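Long-range contacts in angiogenin-1 (Salmo salar, PDB 7BFK), which probably cleaves RNA as a secreted endonuclease of the pancreatic ribonuclease family and appears to be auto-inhibited: residues Phe76-Cys81 with Ser97-Lys102; Lys101-Ala106 with Val119-Thr124. All blocks are in the same frame, centred on the assembly; numbering follows the deposited sequence.

Both contacts lie along strand 93-108, the long strand that bends through the sheet of this ribonuclease A-type fold. Contact 1 joins its middle, residues 97-102, to strand 76-85; contact 2 pairs the next residues, 101-106, with the C-terminal strand 122-124. They share Lys101 and Lys102, and their centres lie about 10 Å apart. Side chains tie them together: Ile80 CD1 of contact 1 sits 3.7 Å from Ile123 CD1 of contact 2, Phe76 CD1 packs 3.9 Å from Val103 CG2, and Val78 CG1 comes within 4.0 Å of Val103 CG1. Strand 122-124 is thus joined to strand 93-108 by backbone bonds and to strand 76-85 by packing.

Contact 1 of 2, residues Phe76-Cys81 with Ser97-Lys102; sequences FSVVIC and SSATKK
This is the long antiparallel beta hairpin of the ribonuclease A fold, where strand 76-85 runs back along strand 93-108. Three hydrogen-bonded pairs, Phe76 with Lys101, Val78 with Ala99 and Ile80 with Ser97, carry two backbone bonds each; Ser77-Thr100 and Val79-Ser98 are the non-hydrogen-bonded pairs between them. The straightest bond is Phe76 N to Lys101 O, 2.8 Å with 173° at the hydrogen, although the donor stands well above the carbonyl plane. Val78 N reaches Ala99 O at 2.8 Å, and the return bond from Ala99 N to Val78 O is longer, 3.1 Å. Thr100 CA adds a CA-H...O contact to Phe76 O, at 3.3 Å.

On the face holding Phe76, Val78 and Ile80, the apolar contact across the strands is made by one branch of Val78. With chi1 at -60°, CG2 is set between the backbone N and the carbonyl carbon and meets the Ala99 methyl CB at 3.9 Å. The Phe76 ring leans from the partner strand towards Ile47 and Ala49, with Lys101 O at its edge. The other face carries Val79 and the more open Ser77, Ser98 and Thr100. Strand 43-47 flanks strand 76-85 on its far edge, and Cys81 fastens the hairpin to helix 24-32 through its disulfide with Cys24.

At the Ser97 end, Ile80 O is gripped twice, by Ser97 N and by a donating water. Ser97 OG, at chi1 55°, leans toward Ile80, 3.7 Å from its CB, and the same water bridges the pair, 2.7 Å from Ser97 OG and 3.0 Å from Ile80 O.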
ATOM      1  N   PHE A  76     -11.507  -3.967  -2.745  1.00 26.77           N
ATOM      2  CA  PHE A  76     -10.429  -4.114  -3.738  1.00 28.27           C
ATOM      3  C   PHE A  76      -9.779  -5.491  -3.577  1.00 29.62           C
ATOM      4  O   PHE A  76      -9.804  -6.050  -2.456  1.00 29.89           O
ATOM      5  CB  PHE A  76      -9.356  -3.026  -3.535  1.00 25.86           C
ATOM      6  CG  PHE A  76      -9.753  -1.644  -3.965  1.00 27.97           C
ATOM      7  CD1 PHE A  76     -10.465  -0.812  -3.116  1.00 28.60           C
ATOM      8  CD2 PHE A  76      -9.450  -1.180  -5.239  1.00 31.35           C
ATOM      9  CE1 PHE A  76     -10.837   0.458  -3.528  1.00 30.91           C
ATOM     10  CE2 PHE A  76      -9.826   0.095  -5.643  1.00 31.64           C
ATOM     11  CZ  PHE A  76     -10.522   0.906  -4.788  1.00 31.67           C
ATOM     12  N   SER A  77      -9.267  -6.063  -4.667  1.00 27.54           N
ATOM     13  CA  SER A  77      -8.353  -7.218  -4.600  1.00 29.90           C
ATOM     14  C   SER A  77      -7.037  -6.680  -4.065  1.00 28.82           C
ATOM     15  O   SER A  77      -6.571  -5.655  -4.599  1.00 27.35           O
ATOM     16  CB  SER A  77      -8.121  -7.900  -5.920  1.00 35.19           C
ATOM     17  OG  SER A  77      -9.231  -8.676  -6.271  1.00 38.14           O
ATOM     18  N   VAL A  78      -6.486  -7.320  -3.046  1.00 26.60           N
ATOM     19  CA  VAL A  78      -5.192  -6.890  -2.462  1.00 24.43           C
ATOM     20  C   VAL A  78      -4.286  -8.104  -2.344  1.00 26.31           C
ATOM     21  O   VAL A  78      -4.777  -9.254  -2.313  1.00 26.36           O
ATOM     22  CB  VAL A  78      -5.372  -6.183  -1.100  1.00 24.32           C
ATOM     23  CG1 VAL A  78      -6.232  -4.935  -1.221  1.00 25.88           C
ATOM     24  CG2 VAL A  78      -5.935  -7.116  -0.042  1.00 25.27           C
ATOM     25  N   VAL A  79      -2.997  -7.828  -2.320  1.00 26.87           N
ATOM     26  CA  VAL A  79      -1.925  -8.800  -2.014  1.00 29.99           C
ATOM     27  C   VAL A  79      -1.199  -8.227  -0.802  1.00 27.96           C
ATOM     28  O   VAL A  79      -0.789  -7.052  -0.865  1.00 27.99           O
ATOM     29  CB  VAL A  79      -0.974  -9.039  -3.199  1.00 32.17           C
ATOM     30  CG1 VAL A  79       0.286  -9.754  -2.740  1.00 33.81           C
ATOM     31  CG2 VAL A  79      -1.666  -9.812  -4.331  1.00 33.41           C
ATOM     32  N   ILE A  80      -1.068  -9.027   0.250  1.00 27.67           N
ATOM     33  CA  ILE A  80      -0.364  -8.670   1.503  1.00 30.36           C
ATOM     34  C   ILE A  80       0.925  -9.484   1.561  1.00 29.93           C
ATOM     35  O   ILE A  80       0.857 -10.750   1.500  1.00 33.23           O
ATOM     36  CB  ILE A  80      -1.272  -8.911   2.726  1.00 29.80           C
ATOM     37  CG1 ILE A  80      -2.603  -8.167   2.578  1.00 29.97           C
ATOM     38  CG2 ILE A  80      -0.563  -8.531   4.028  1.00 29.53           C
ATOM     39  CD1 ILE A  80      -3.722  -8.771   3.354  1.00 30.98           C
ATOM     40  N   CYS A  81       2.050  -8.785   1.624  1.00 29.60           N
ATOM     41  CA  CYS A  81       3.398  -9.367   1.823  1.00 30.93           C
ATOM     42  C   CYS A  81       3.759  -9.192   3.297  1.00 29.11           C
ATOM     43  O   CYS A  81       3.877  -8.031   3.771  1.00 28.85           O
ATOM     44  CB  CYS A  81       4.408  -8.730   0.881  1.00 34.06           C
ATOM     45  SG  CYS A  81       3.940  -8.920  -0.857  1.00 36.58           S
ATOM     46  N   SER A  97      -0.135 -13.255   0.608  1.00 46.69           N
ATOM     47  CA  SER A  97      -1.537 -13.690   0.767  1.00 44.80           C
ATOM     48  C   SER A  97      -2.433 -12.749  -0.028  1.00 44.16           C
ATOM     49  O   SER A  97      -2.059 -11.570  -0.260  1.00 37.11           O
ATOM     50  CB  SER A  97      -1.941 -13.810   2.217  1.00 49.59           C
ATOM     51  OG  SER A  97      -1.710 -12.605   2.911  1.00 46.55           O
ATOM     52  N   SER A  98      -3.541 -13.282  -0.502  1.00 40.86           N
ATOM     53  CA  SER A  98      -4.526 -12.550  -1.309  1.00 42.05           C
ATOM     54  C   SER A  98      -5.764 -12.357  -0.451  1.00 41.34           C
ATOM     55  O   SER A  98      -6.008 -13.202   0.436  1.00 39.00           O
ATOM     56  CB  SER A  98      -4.827 -13.296  -2.581  1.00 48.36           C
ATOM     57  OG  SER A  98      -5.626 -12.497  -3.429  1.00 66.28           O
ATOM     58  N   ALA A  99      -6.478 -11.264  -0.666  1.00 36.29           N
ATOM     59  CA  ALA A  99      -7.740 -10.949   0.023  1.00 36.20           C
ATOM     60  C   ALA A  99      -8.534  -9.947  -0.810  1.00 33.08           C
ATOM     61  O   ALA A  99      -7.975  -9.331  -1.748  1.00 29.90           O
ATOM     62  CB  ALA A  99      -7.469 -10.409   1.412  1.00 40.35           C
ATOM     63  N   THR A 100      -9.809  -9.822  -0.480  1.00 30.58           N
ATOM     64  CA  THR A 100     -10.734  -8.851  -1.068  1.00 33.36           C
ATOM     65  C   THR A 100     -11.251  -8.015   0.091  1.00 32.87           C
ATOM     66  O   THR A 100     -11.984  -8.561   0.915  1.00 33.70           O
ATOM     67  CB  THR A 100     -11.840  -9.527  -1.880  1.00 34.84           C
ATOM     68  OG1 THR A 100     -11.214 -10.385  -2.834  1.00 36.95           O
ATOM     69  CG2 THR A 100     -12.697  -8.500  -2.574  1.00 35.27           C
ATOM     70  N   LYS A 101     -10.861  -6.747   0.161  1.00 29.75           N
ATOM     71  CA  LYS A 101     -11.193  -5.914   1.344  1.00 28.96           C
ATOM     72  C   LYS A 101     -11.340  -4.447   0.981  1.00 27.05           C
ATOM     73  O   LYS A 101     -10.763  -3.996  -0.029  1.00 25.86           O
ATOM     74  CB  LYS A 101     -10.105  -6.113   2.412  1.00 35.57           C
ATOM     75  CG  LYS A 101     -10.179  -7.481   3.079  1.00 40.33           C
ATOM     76  CD  LYS A 101      -9.663  -7.563   4.469  1.00 49.83           C
ATOM     77  CE  LYS A 101      -9.990  -8.891   5.124  1.00 53.05           C
ATOM     78  NZ  LYS A 101     -11.433  -9.009   5.428  1.00 59.48           N
ATOM     79  N   LYS A 102     -12.154  -3.740   1.752  1.00 28.16           N
ATOM     80  CA  LYS A 102     -12.198  -2.271   1.689  1.00 30.16           C
ATOM     81  C   LYS A 102     -10.834  -1.844   2.223  1.00 27.71           C
ATOM     82  O   LYS A 102     -10.311  -2.543   3.135  1.00 27.61           O
ATOM     83  CB  LYS A 102     -13.374  -1.712   2.484  1.00 30.46           C
ATOM     84  CG  LYS A 102     -14.729  -2.207   1.992  1.00 37.60           C
ATOM     85  CD  LYS A 102     -15.904  -1.514   2.617  1.00 41.56           C
ATOM     86  CE  LYS A 102     -17.205  -2.247   2.391  1.00 48.08           C
ATOM     87  NZ  LYS A 102     -17.249  -2.846   1.042  1.00 56.11           N
TER
HETATM   88  O   HOH W   1       0.769 -12.336   4.002  1.00 43.33           O

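Contact 2 of 2, residues Lys101-Ala106 with Val119-Thr124; sequences KKVIIA and VDIGIT
Gly122 N donates to Ile104 O over 2.9 Å in an almost straight bond, 176° at the hydrogen, meeting the carbonyl in its plane and on a lone pair. The bond belongs to the antiparallel pairing that adds the C-terminal strand 122-124 to the central bent strand 93-108 of the ribonuclease A fold. The partner bond from Ile104 N to Gly122 O is equally short but comes from above the carbonyl plane, 61° out of it. Farther along, Lys102 O accepts from Thr124 N at 3.0 Å and also meets the CA-H of Ile123; the opposite bond, Lys102 N to Thr124 O, is weak.

With no side chain at Gly122 the strands come close, Gly122 CA lying 4.5 Å from Ile104 CA and 4.1 Å from Ile104 CB. From there the Ile104 side chain turns along the partner strand: CG1 is anti to the carbonyl carbon (chi1 -50°), and the extended chain carries CD1 to the Thr124 methyl CG2, 3.7 Å away, the two side chains crossing at about a right angle. On the other face Ile123 lies against the aliphatic part of Lys101, with CD1 3.7 Å from Lys101 CD, while the ammonium end bends away from it.

Before the strand starts, Ile121 turns inward toward helix 5-14, where Phe10 and His14 meet it. Just ahead of it, Asp120 OD2 is held by a salt bridge to Lys43 and a hydrogen bond with Thr45 OG1, pinning the approach to strand 43-47. Ile121 and Ile105 lie side by side, pointing the same way, with their CG2 methyls 3.9 Å apart.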
ATOM      1  N   LYS A 101     -10.861  -6.747   0.161  1.00 29.75           N
ATOM      2  CA  LYS A 101     -11.193  -5.914   1.344  1.00 28.96           C
ATOM      3  C   LYS A 101     -11.340  -4.447   0.981  1.00 27.05           C
ATOM      4  O   LYS A 101     -10.763  -3.996  -0.029  1.00 25.86           O
ATOM      5  CB  LYS A 101     -10.105  -6.113   2.412  1.00 35.57           C
ATOM      6  CG  LYS A 101     -10.179  -7.481   3.079  1.00 40.33           C
ATOM      7  CD  LYS A 101      -9.663  -7.563   4.469  1.00 49.83           C
ATOM      8  CE  LYS A 101      -9.990  -8.891   5.124  1.00 53.05           C
ATOM      9  NZ  LYS A 101     -11.433  -9.009   5.428  1.00 59.48           N
ATOM     10  N   LYS A 102     -12.154  -3.740   1.752  1.00 28.16           N
ATOM     11  CA  LYS A 102     -12.198  -2.271   1.689  1.00 30.16           C
ATOM     12  C   LYS A 102     -10.834  -1.844   2.223  1.00 27.71           C
ATOM     13  O   LYS A 102     -10.311  -2.543   3.135  1.00 27.61           O
ATOM     14  CB  LYS A 102     -13.374  -1.712   2.484  1.00 30.46           C
ATOM     15  CG  LYS A 102     -14.729  -2.207   1.992  1.00 37.60           C
ATOM     16  CD  LYS A 102     -15.904  -1.514   2.617  1.00 41.56           C
ATOM     17  CE  LYS A 102     -17.205  -2.247   2.391  1.00 48.08           C
ATOM     18  NZ  LYS A 102     -17.249  -2.846   1.042  1.00 56.11           N
ATOM     19  N   VAL A 103     -10.252  -0.803   1.655  1.00 27.18           N
ATOM     20  CA  VAL A 103      -8.914  -0.326   2.091  1.00 25.53           C
ATOM     21  C   VAL A 103      -9.092   0.972   2.879  1.00 27.33           C
ATOM     22  O   VAL A 103     -10.102   1.697   2.660  1.00 28.93           O
ATOM     23  CB  VAL A 103      -7.972  -0.162   0.898  1.00 25.92           C
ATOM     24  CG1 VAL A 103      -7.699  -1.500   0.239  1.00 27.35           C
ATOM     25  CG2 VAL A 103      -8.524   0.846  -0.103  1.00 28.61           C
ATOM     26  N   ILE A 104      -8.198   1.209   3.823  1.00 27.34           N
ATOM     27  CA  ILE A 104      -8.190   2.442   4.637  1.00 26.65           C
ATOM     28  C   ILE A 104      -6.899   3.177   4.333  1.00 28.70           C
ATOM     29  O   ILE A 104      -5.832   2.628   4.588  1.00 25.90           O
ATOM     30  CB  ILE A 104      -8.369   2.136   6.119  1.00 30.39           C
ATOM     31  CG1 ILE A 104      -9.569   1.215   6.360  1.00 30.64           C
ATOM     32  CG2 ILE A 104      -8.478   3.453   6.869  1.00 30.86           C
ATOM     33  CD1 ILE A 104      -9.565   0.528   7.709  1.00 36.98           C
ATOM     34  N   ILE A 105      -7.019   4.376   3.789  1.00 27.00           N
ATOM     35  CA  ILE A 105      -5.863   5.198   3.358  1.00 29.44           C
ATOM     36  C   ILE A 105      -6.000   6.593   3.956  1.00 34.80           C
ATOM     37  O   ILE A 105      -7.045   6.902   4.519  1.00 30.31           O
ATOM     38  CB  ILE A 105      -5.809   5.265   1.827  1.00 29.29           C
ATOM     39  CG1 ILE A 105      -6.969   6.095   1.266  1.00 30.63           C
ATOM     40  CG2 ILE A 105      -5.769   3.871   1.234  1.00 29.75           C
ATOM     41  CD1 ILE A 105      -6.891   6.330  -0.216  1.00 31.26           C
ATOM     42  N   ALA A 106      -4.944   7.372   3.832  1.00 34.46           N
ATOM     43  CA  ALA A 106      -4.906   8.792   4.179  1.00 34.69           C
ATOM     44  C   ALA A 106      -5.133   9.562   2.886  1.00 37.96           C
ATOM     45  O   ALA A 106      -4.604   9.135   1.823  1.00 35.75           O
ATOM     46  CB  ALA A 106      -3.583   9.134   4.839  1.00 37.18           C
ATOM     47  N   VAL A 119       4.629   2.762   7.549  1.00 41.45           N
ATOM     48  CA  VAL A 119       3.394   2.017   7.921  1.00 38.99           C
ATOM     49  C   VAL A 119       2.808   1.442   6.627  1.00 37.85           C
ATOM     50  O   VAL A 119       3.541   1.295   5.633  1.00 44.51           O
ATOM     51  CB  VAL A 119       2.383   2.848   8.744  1.00 46.49           C
ATOM     52  CG1 VAL A 119       1.159   2.023   9.159  1.00 39.02           C
ATOM     53  CG2 VAL A 119       3.028   3.447   9.987  1.00 46.50           C
ATOM     54  N   ASP A 120       1.533   1.134   6.629  1.00 28.13           N
ATOM     55  CA  ASP A 120       0.901   0.429   5.502  1.00 23.01           C
ATOM     56  C   ASP A 120      -0.546   0.910   5.420  1.00 25.19           C
ATOM     57  O   ASP A 120      -1.049   1.522   6.381  1.00 22.41           O
ATOM     58  CB  ASP A 120       1.031  -1.078   5.768  1.00 23.07           C
ATOM     59  CG  ASP A 120       0.619  -1.998   4.652  1.00 23.02           C
ATOM     60  OD1 ASP A 120       0.544  -1.515   3.499  1.00 24.07           O
ATOM     61  OD2 ASP A 120       0.366  -3.217   4.952  1.00 23.28           O
ATOM     62  N   ILE A 121      -1.213   0.618   4.326  1.00 23.47           N
ATOM     63  CA  ILE A 121      -2.653   0.923   4.227  1.00 25.02           C
ATOM     64  C   ILE A 121      -3.366  -0.091   5.117  1.00 24.13           C
ATOM     65  O   ILE A 121      -2.738  -1.103   5.487  1.00 23.44           O
ATOM     66  CB  ILE A 121      -3.121   0.874   2.771  1.00 23.67           C
ATOM     67  CG1 ILE A 121      -2.890  -0.502   2.168  1.00 24.66           C
ATOM     68  CG2 ILE A 121      -2.415   1.964   1.956  1.00 25.27           C
ATOM     69  CD1 ILE A 121      -3.641  -0.710   0.887  1.00 26.42           C
ATOM     70  N   GLY A 122      -4.611   0.192   5.445  1.00 24.95           N
ATOM     71  CA  GLY A 122      -5.447  -0.691   6.268  1.00 23.78           C
ATOM     72  C   GLY A 122      -6.385  -1.481   5.399  1.00 25.92           C
ATOM     73  O   GLY A 122      -6.551  -1.132   4.201  1.00 23.31           O
ATOM     74  N   ILE A 123      -6.962  -2.533   5.971  1.00 25.14           N
ATOM     75  CA  ILE A 123      -7.964  -3.394   5.309  1.00 25.10           C
ATOM     76  C   ILE A 123      -9.065  -3.644   6.325  1.00 29.13           C
ATOM     77  O   ILE A 123      -8.760  -3.691   7.573  1.00 25.98           O
ATOM     78  CB  ILE A 123      -7.361  -4.712   4.782  1.00 29.51           C
ATOM     79  CG1 ILE A 123      -6.649  -5.501   5.883  1.00 31.24           C
ATOM     80  CG2 ILE A 123      -6.459  -4.456   3.601  1.00 27.38           C
ATOM     81  CD1 ILE A 123      -6.202  -6.899   5.438  1.00 34.15           C
ATOM     82  N   THR A 124     -10.291  -3.775   5.844  1.00 29.38           N
ATOM     83  CA  THR A 124     -11.455  -4.061   6.704  1.00 33.56           C
ATOM     84  C   THR A 124     -12.594  -4.684   5.890  1.00 38.75           C
ATOM     85  O   THR A 124     -12.669  -4.421   4.663  1.00 40.56           O
ATOM     86  CB  THR A 124     -11.914  -2.791   7.414  1.00 35.23           C
ATOM     87  OG1 THR A 124     -13.023  -3.172   8.232  1.00 34.61           O
ATOM     88  CG2 THR A 124     -12.293  -1.683   6.457  1.00 32.82           C
TER